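Local coordinates for protein GCN5-related N-acetyltransferase (Brucella melitensis biovar Abortus 2308, PDB 3TCV) that probably transfers an acetyl group from acetyl-CoA to an amine, possibly the N-terminal serine or alanine of a protein, as a GNAT-family enzyme, at residues I132-L137 / T145-L150. Sequence-based numbering, arbitrary orientation.
Sequences IYWGPL and TEAQFL
Trp134 alone carries the strand side of this contact, laying its indole obliquely against Ala147 and Gln148 of the helix. Its chi1 of -65° sets CG anti to the carbonyl carbon and sends the ring across to the helix. The close part lies here, where the CB atoms of two successive residues meet the same ring. NE1 lies 4.0 Å from Ala147 CB. At the far end of the ring, CH2 is also 4.0 Å from Gln148 CB. Ile132 CG2 sits over the centre of one indole face, 3.4 Å above its plane. NE1 is hydrogen-bonded to Gln115 OE1, and Gln115 NE2 in turn hydrogen-bonds to Ala147 O, so this glutamine ties both partners together. The segments belong to the beta-alpha-beta unit of the GNAT fold, in which helix 142-158 links the parallel strands 126-134 and 163-169. Gln148 meets the ring with its CB, while its amide leads away from the strand, its plane turned 43° from that of the indole, and OE1 is hydrogen-bonded to Tyr164 OH. The contact ends with Trp134, itself partly exposed. Beyond it the chain runs away from the helix through Gly135 to the solvent-exposed Pro136 and Leu137.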
loop_
_atom_site.group_PDB
_atom_site.type_symbol
_atom_site.label_atom_id
_atom_site.label_comp_id
_atom_site.label_asym_id
_atom_site.label_seq_id
_atom_site.Cartn_x
_atom_site.Cartn_y
_atom_site.Cartn_z
ATOM N N ILE B 132 8.504 -12.252 -7.847
ATOM C CA ILE B 132 9.587 -12.590 -8.793
ATOM C C ILE B 132 10.465 -13.726 -8.280
ATOM O O ILE B 132 11.013 -13.657 -7.185
ATOM C CB ILE B 132 10.501 -11.355 -9.047
ATOM C CG1 ILE B 132 9.700 -10.245 -9.744
ATOM C CG2 ILE B 132 11.740 -11.761 -9.865
ATOM C CD1 ILE B 132 10.461 -8.928 -9.854
ATOM N N TYR B 133 10.590 -14.782 -9.081
ATOM C CA TYR B 133 11.645 -15.755 -8.892
ATOM C C TYR B 133 12.308 -15.979 -10.241
ATOM O O TYR B 133 11.694 -16.554 -11.145
ATOM C CB TYR B 133 11.133 -17.102 -8.348
ATOM C CG TYR B 133 12.218 -18.144 -8.374
ATOM C CD1 TYR B 133 13.416 -17.924 -7.700
ATOM C CD2 TYR B 133 12.081 -19.327 -9.080
ATOM C CE1 TYR B 133 14.456 -18.842 -7.741
ATOM C CE2 TYR B 133 13.123 -20.266 -9.122
ATOM C CZ TYR B 133 14.297 -20.020 -8.448
ATOM O OH TYR B 133 15.358 -20.920 -8.450
ATOM N N TRP B 134 13.552 -15.507 -10.353
ATOM C CA TRP B 134 14.371 -15.705 -11.537
ATOM C C TRP B 134 15.509 -16.626 -11.182
ATOM O O TRP B 134 16.455 -16.246 -10.492
ATOM C CB TRP B 134 14.889 -14.370 -12.054
ATOM C CG TRP B 134 13.833 -13.426 -12.565
ATOM C CD1 TRP B 134 12.620 -13.727 -13.162
ATOM C CD2 TRP B 134 13.918 -11.960 -12.582
ATOM N NE1 TRP B 134 11.946 -12.580 -13.499
ATOM C CE2 TRP B 134 12.690 -11.486 -13.205
ATOM C CE3 TRP B 134 14.849 -11.040 -12.135
ATOM C CZ2 TRP B 134 12.415 -10.143 -13.338
ATOM C CZ3 TRP B 134 14.562 -9.679 -12.278
ATOM C CH2 TRP B 134 13.371 -9.246 -12.864
ATOM N N GLY B 135 15.407 -17.872 -11.635
ATOM C CA GLY B 135 16.374 -18.889 -11.304
ATOM C C GLY B 135 17.673 -18.784 -12.072
ATOM O O GLY B 135 17.884 -17.861 -12.876
ATOM N N PRO B 136 18.567 -19.731 -11.817
ATOM C CA PRO B 136 19.935 -19.673 -12.338
ATOM C C PRO B 136 20.061 -19.621 -13.861
ATOM O O PRO B 136 21.043 -19.071 -14.353
ATOM C CB PRO B 136 20.591 -20.924 -11.767
ATOM C CG PRO B 136 19.496 -21.821 -11.347
ATOM C CD PRO B 136 18.288 -20.980 -11.089
ATOM N N LEU B 137 19.081 -20.116 -14.603
ATOM C CA LEU B 137 19.159 -20.044 -16.051
ATOM C C LEU B 137 19.146 -18.609 -16.546
ATOM O O LEU B 137 19.690 -18.321 -17.606
ATOM C CB LEU B 137 18.030 -20.811 -16.726
ATOM C CG LEU B 137 17.997 -22.337 -16.650
ATOM C CD1 LEU B 137 16.743 -22.818 -17.365
ATOM C CD2 LEU B 137 19.245 -22.957 -17.275
ATOM N N THR B 145 16.536 -9.209 -17.287
ATOM C CA THR B 145 16.256 -7.803 -17.551
ATOM C C THR B 145 15.097 -7.690 -18.547
ATOM O O THR B 145 14.207 -6.874 -18.370
ATOM C CB THR B 145 17.506 -7.050 -18.054
ATOM O OG1 THR B 145 18.448 -6.925 -16.978
ATOM C CG2 THR B 145 17.155 -5.649 -18.640
ATOM N N GLU B 146 15.100 -8.515 -19.591
ATOM C CA GLU B 146 14.013 -8.460 -20.582
ATOM C C GLU B 146 12.654 -8.916 -20.012
ATOM O O GLU B 146 11.622 -8.392 -20.433
ATOM C CB GLU B 146 14.378 -9.228 -21.863
ATOM C CG GLU B 146 13.409 -8.968 -23.000
ATOM C CD GLU B 146 13.814 -9.699 -24.273
ATOM O OE1 GLU B 146 14.174 -10.892 -24.202
ATOM O OE2 GLU B 146 13.760 -9.077 -25.348
ATOM N N ALA B 147 12.652 -9.851 -19.048
ATOM C CA ALA B 147 11.418 -10.250 -18.363
ATOM C C ALA B 147 10.744 -9.056 -17.681
ATOM O O ALA B 147 9.515 -8.877 -17.750
ATOM C CB ALA B 147 11.706 -11.326 -17.340
ATOM N N GLN B 148 11.563 -8.241 -17.031
ATOM C CA GLN B 148 11.099 -7.014 -16.370
ATOM C C GLN B 148 10.592 -6.019 -17.435
ATOM O O GLN B 148 9.467 -5.474 -17.319
ATOM C CB GLN B 148 12.246 -6.415 -15.531
ATOM C CG GLN B 148 11.875 -5.460 -14.426
ATOM C CD GLN B 148 11.071 -4.252 -14.866
ATOM O OE1 GLN B 148 9.897 -4.211 -14.632
ATOM N NE2 GLN B 148 11.712 -3.261 -15.450
ATOM N N PHE B 149 11.426 -5.813 -18.467
ATOM C CA PHE B 149 11.147 -4.889 -19.556
ATOM C C PHE B 149 9.809 -5.175 -20.209
ATOM O O PHE B 149 9.034 -4.258 -20.476
ATOM C CB PHE B 149 12.228 -4.949 -20.650
ATOM C CG PHE B 149 11.975 -4.000 -21.801
ATOM C CD1 PHE B 149 12.092 -2.625 -21.630
ATOM C CD2 PHE B 149 11.570 -4.483 -23.040
ATOM C CE1 PHE B 149 11.835 -1.755 -22.689
ATOM C CE2 PHE B 149 11.320 -3.623 -24.105
ATOM C CZ PHE B 149 11.457 -2.257 -23.930
ATOM N N LEU B 150 9.550 -6.441 -20.518
ATOM C CA LEU B 150 8.312 -6.789 -21.202
ATOM C C LEU B 150 7.054 -6.420 -20.393
ATOM O O LEU B 150 6.067 -5.971 -20.958
ATOM C CB LEU B 150 8.307 -8.260 -21.601
ATOM C CG LEU B 150 9.261 -8.676 -22.729
ATOM C CD1 LEU B 150 9.338 -10.198 -22.780
ATOM C CD2 LEU B 150 8.874 -8.067 -24.085
#